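Local coordinates for protein trans-4-hydroxy-L-proline dehydratase (Clostridioides difficile 70-100-2010, PDB 6VXC) that uses a glycyl radical to dehydrate trans-4-hydroxy-L-proline to (S)-1-pyrroline-5-carboxylate in the anaerobic breakdown of hydroxyproline, at residues A769-P773 with F790-R795; S355-F360 with G785-H789. One frame throughout, in Å; residues are numbered along the deposited sequence.

Contact 1 of 2, residues A769-P773 with F790-R795; sequences AQKNP and FNNLSR
Pro773 and Asn791 bring the two backbones closest, with Pro773 CA 6.4 Å from Asn791 CA, where the end of helix 763-771 meets a 3-10 turn at 790-792. Both pieces belong to the C-terminal glycyl radical region of this glycyl radical enzyme. The contact joins the helix end to the link from strand 787-789 to helix 795-803, away from the annotated sites. Its centre is buried and its margins are exposed.

Phe790 fills the middle. Its CG is anti to the backbone N (chi1 -176°), which carries the ring toward the helix. Ala769 CB touches the ring at Phe790 CD2, 3.7 Å away. Gln770 CG comes up at the ring edge, near the ring plane, 3.7 Å from Phe790 CZ. Leu779 packs on both Ala769 and Phe790.

Beyond the ring, the amide of Gln770 lies over one face of the Arg795 guanidinium, tilted by 39°, and the two side chains cross at about a right angle. Gln770 NE2 is 3.2 Å from Arg795 NE, but both are donors and do not bond. Both have acceptors on helix 795-803: Gln770 NE2 bonds to Asp799 and Gln798, and Arg795 NE forms a salt bridge with Asp799.

At the other end, Asn791 uses both ends of its amide. Water 1 donates to Asn791 OD1 at 2.6 Å and reaches Ala769 O by a weak bond. The direct bond runs from Asn791 ND2 to Pro773 O, 2.9 Å long, with the donor well above the carbonyl plane.

Contact 2 of 2, residues S355-F360 with G785-H789; sequences STYTDF and GYSDH
Phe360 and Tyr786 pack edge to face beside the probable active site. The Phe360 edge points at the Tyr786 face, with ring centroids 4.9 Å apart and planes at 63°. This is the tight part of the contact. Phe360 CE2 lies 3.4 Å from Tyr786 CD1. The side chain of Phe360 is also about 4 Å from that of Cys454, the probable thiyl radical site, and about 4 Å from a glycerol probably from the crystallisation liquor. Tyr786 directly follows Gly785, the radical glycine, which is unmodified here.

The Thr356 and Asp788 side is polar and hydrated, bridged by two waters. With chi1 at 179°, OG1 of Thr356 points away from its own backbone N toward Asp788, and it donates to Asp788 OD2 at 2.9 Å, from above the carboxylate plane. The same oxygen accepts from Thr358 N, closing an ST turn. Water 2 donates to Ser355 O and to Asp788 OD2, and accepts from Tyr786 OH at 2.7 Å. Water 3 accepts from Tyr357 N and donates to Asp788 OD1 at 2.9 Å. Asn792 also bonds to Asp788 OD1, so both carboxylate oxygens are held.

In this glycyl radical enzyme barrel, the 355-360 loop runs from helix 348-353 into strand 362-366, which pairs parallel with strand 396-401. Facing it, 785-789 carries the glycyl radical loop into strand 787-789, antiparallel to strand 780-782.

Along the chain, 355-360 comes first, after helix 348-353. The chain then passes through the rest of the PFL-like region and into the glycine radical region, where helix 763-771 ends at 769-773. Strand 780-782 follows, then 785-789 with the radical glycine, then 790-795. Contact 1 closes a short loop of 16 residues, and contact 2 closes one of 424. The two loops cross, because their segments alternate. Segment 785-789 runs straight into 790-795. Contact 2 ties the radical loop to the PFL-like region; contact 1 ties the chain after it to the end of helix 763-771. They meet where Asn792 packs on Tyr357 and Leu793 on Asp788.

Contact 1 of 2, residues A769-P773 with F790-R795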
# COMPACT_ATOMS: atom_id res chain seq x y z
N ALA A 769 4.63 22.39 -16.13
CA ALA A 769 4.45 22.32 -14.68
C ALA A 769 5.78 22.32 -13.95
O ALA A 769 5.85 22.81 -12.82
CB ALA A 769 3.63 21.09 -14.31
N GLN A 770 6.83 21.76 -14.55
CA GLN A 770 8.15 21.81 -13.93
C GLN A 770 8.69 23.24 -13.90
O GLN A 770 9.38 23.62 -12.95
CB GLN A 770 9.13 20.90 -14.66
CG GLN A 770 8.84 19.43 -14.53
CD GLN A 770 9.89 18.58 -15.23
OE1 GLN A 770 10.26 18.86 -16.37
NE2 GLN A 770 10.37 17.54 -14.56
N LYS A 771 8.42 24.02 -14.95
CA LYS A 771 8.93 25.40 -14.98
C LYS A 771 8.13 26.32 -14.08
O LYS A 771 8.71 27.25 -13.51
CB LYS A 771 8.90 25.98 -16.39
CG LYS A 771 9.83 25.37 -17.41
CD LYS A 771 9.35 25.79 -18.80
CE LYS A 771 9.39 27.33 -18.93
NZ LYS A 771 8.52 27.88 -20.03
N ASN A 772 6.83 26.10 -13.96
CA ASN A 772 5.94 27.00 -13.22
C ASN A 772 4.98 26.16 -12.40
O ASN A 772 3.79 26.06 -12.71
CB ASN A 772 5.18 27.92 -14.18
CG ASN A 772 6.08 28.94 -14.88
OD1 ASN A 772 6.23 28.91 -16.11
ND2 ASN A 772 6.65 29.86 -14.10
N PRO A 773 5.46 25.56 -11.32
CA PRO A 773 4.60 24.66 -10.54
C PRO A 773 3.35 25.33 -10.01
O PRO A 773 2.31 24.67 -9.89
CB PRO A 773 5.52 24.21 -9.39
CG PRO A 773 6.90 24.53 -9.85
CD PRO A 773 6.81 25.69 -10.75
N PHE A 790 1.52 16.02 -9.28
CA PHE A 790 2.82 16.13 -9.93
C PHE A 790 3.80 16.97 -9.11
O PHE A 790 4.98 16.63 -8.99
CB PHE A 790 2.61 16.70 -11.34
CG PHE A 790 3.86 16.78 -12.18
CD1 PHE A 790 4.42 15.64 -12.73
CD2 PHE A 790 4.42 18.02 -12.48
CE1 PHE A 790 5.56 15.72 -13.52
CE2 PHE A 790 5.56 18.11 -13.28
CZ PHE A 790 6.13 16.97 -13.79
N ASN A 791 3.31 18.05 -8.49
CA ASN A 791 4.13 18.93 -7.67
C ASN A 791 4.62 18.28 -6.38
O ASN A 791 5.49 18.86 -5.72
CB ASN A 791 3.37 20.22 -7.32
CG ASN A 791 3.22 21.18 -8.49
OD1 ASN A 791 3.88 21.03 -9.52
ND2 ASN A 791 2.39 22.21 -8.31
N ASN A 792 4.06 17.15 -5.96
CA ASN A 792 4.55 16.42 -4.79
C ASN A 792 5.73 15.51 -5.12
O ASN A 792 6.24 14.85 -4.21
CB ASN A 792 3.45 15.57 -4.16
CG ASN A 792 2.48 16.41 -3.34
OD1 ASN A 792 2.80 17.50 -2.90
ND2 ASN A 792 1.28 15.87 -3.12
N LEU A 793 6.14 15.44 -6.37
CA LEU A 793 7.16 14.50 -6.80
C LEU A 793 8.51 15.20 -6.95
O LEU A 793 8.58 16.36 -7.37
CB LEU A 793 6.74 13.83 -8.10
CG LEU A 793 5.27 13.38 -8.18
CD1 LEU A 793 4.99 12.85 -9.56
CD2 LEU A 793 4.92 12.33 -7.12
N SER A 794 9.58 14.50 -6.61
CA SER A 794 10.91 15.02 -6.87
C SER A 794 11.12 15.18 -8.37
O SER A 794 10.43 14.56 -9.19
CB SER A 794 11.98 14.08 -6.32
OG SER A 794 12.14 12.95 -7.18
N ARG A 795 12.07 16.03 -8.73
CA ARG A 795 12.41 16.20 -10.14
C ARG A 795 12.78 14.86 -10.79
O ARG A 795 12.43 14.59 -11.94
CB ARG A 795 13.55 17.21 -10.28
CG ARG A 795 14.09 17.33 -11.68
CD ARG A 795 13.04 17.79 -12.65
NE ARG A 795 13.54 17.69 -14.01
CZ ARG A 795 13.91 18.70 -14.78
NH1 ARG A 795 13.80 19.95 -14.34
NH2 ARG A 795 14.38 18.45 -16.00
O HOH W 1 6.38 20.75 -10.27

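Contact 2 of 2, residues S355-F360 with G785-H789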
# COMPACT_ATOMS: atom_id res chain seq x y z
N SER A 355 7.10 8.07 -0.92
CA SER A 355 7.22 9.53 -0.81
C SER A 355 5.90 10.19 -1.22
O SER A 355 5.76 10.77 -2.30
CB SER A 355 8.40 10.00 -1.65
OG SER A 355 8.69 11.37 -1.41
N THR A 356 4.92 10.14 -0.31
CA THR A 356 3.58 10.61 -0.60
C THR A 356 2.85 10.90 0.70
O THR A 356 3.17 10.32 1.74
CB THR A 356 2.78 9.57 -1.40
OG1 THR A 356 1.46 10.06 -1.65
CG2 THR A 356 2.67 8.26 -0.61
N TYR A 357 1.86 11.80 0.64
CA TYR A 357 0.90 11.95 1.72
C TYR A 357 -0.16 10.86 1.73
O TYR A 357 -0.84 10.67 2.75
CB TYR A 357 0.18 13.31 1.64
CG TYR A 357 1.00 14.56 1.88
CD1 TYR A 357 1.39 14.94 3.16
CD2 TYR A 357 1.37 15.38 0.82
CE1 TYR A 357 2.15 16.11 3.37
CE2 TYR A 357 2.12 16.54 1.01
CZ TYR A 357 2.51 16.90 2.28
OH TYR A 357 3.25 18.05 2.46
N THR A 358 -0.39 10.18 0.61
CA THR A 358 -1.47 9.21 0.54
C THR A 358 -1.12 7.95 1.35
O THR A 358 0.05 7.65 1.58
CB THR A 358 -1.80 8.86 -0.91
OG1 THR A 358 -0.67 8.23 -1.54
CG2 THR A 358 -2.14 10.13 -1.70
N ASP A 359 -2.16 7.23 1.78
CA ASP A 359 -1.99 6.04 2.62
C ASP A 359 -2.59 4.80 1.98
O ASP A 359 -2.88 3.83 2.70
CB ASP A 359 -2.60 6.26 4.02
CG ASP A 359 -1.83 5.53 5.14
OD1 ASP A 359 -0.84 4.81 4.86
OD2 ASP A 359 -2.23 5.68 6.30
N PHE A 360 -2.81 4.81 0.67
CA PHE A 360 -3.02 3.59 -0.11
C PHE A 360 -4.21 2.78 0.40
O PHE A 360 -4.13 1.56 0.56
CB PHE A 360 -1.75 2.72 -0.12
CG PHE A 360 -0.58 3.38 -0.75
CD1 PHE A 360 0.22 4.24 -0.03
CD2 PHE A 360 -0.28 3.16 -2.08
CE1 PHE A 360 1.28 4.86 -0.60
CE2 PHE A 360 0.79 3.78 -2.67
CZ PHE A 360 1.58 4.64 -1.92
N GLY A 785 0.86 2.35 -8.74
CA GLY A 785 -0.14 1.84 -7.83
C GLY A 785 -0.93 2.89 -7.09
O GLY A 785 -1.72 2.53 -6.20
N TYR A 786 -0.75 4.16 -7.43
CA TYR A 786 -1.48 5.28 -6.83
C TYR A 786 -1.27 6.53 -7.68
O TYR A 786 -0.31 6.62 -8.45
CB TYR A 786 -1.03 5.57 -5.41
CG TYR A 786 0.35 6.17 -5.30
CD1 TYR A 786 1.48 5.40 -5.54
CD2 TYR A 786 0.52 7.52 -4.99
CE1 TYR A 786 2.74 5.94 -5.44
CE2 TYR A 786 1.78 8.07 -4.89
CZ TYR A 786 2.89 7.27 -5.12
OH TYR A 786 4.15 7.80 -5.02
N SER A 787 -2.14 7.50 -7.47
CA SER A 787 -2.06 8.80 -8.12
C SER A 787 -1.63 9.85 -7.11
O SER A 787 -1.89 9.72 -5.91
CB SER A 787 -3.40 9.20 -8.76
OG SER A 787 -3.80 8.25 -9.73
N ASP A 788 -0.96 10.89 -7.59
CA ASP A 788 -0.48 11.95 -6.72
C ASP A 788 -0.36 13.23 -7.52
O ASP A 788 -0.28 13.21 -8.74
CB ASP A 788 0.87 11.57 -6.08
CG ASP A 788 1.08 12.23 -4.71
OD1 ASP A 788 0.41 13.25 -4.41
OD2 ASP A 788 1.93 11.71 -3.94
N HIS A 789 -0.33 14.36 -6.81
CA HIS A 789 -0.03 15.62 -7.47
C HIS A 789 1.39 15.61 -8.01
O HIS A 789 2.33 15.20 -7.33
CB HIS A 789 -0.21 16.78 -6.49
CG HIS A 789 -1.64 17.12 -6.23
ND1 HIS A 789 -2.37 16.55 -5.21
CD2 HIS A 789 -2.49 17.95 -6.88
CE1 HIS A 789 -3.60 17.01 -5.24
NE2 HIS A 789 -3.70 17.87 -6.23
O HOH W 2 4.27 10.49 -4.57
O HOH W 3 0.47 12.87 -1.57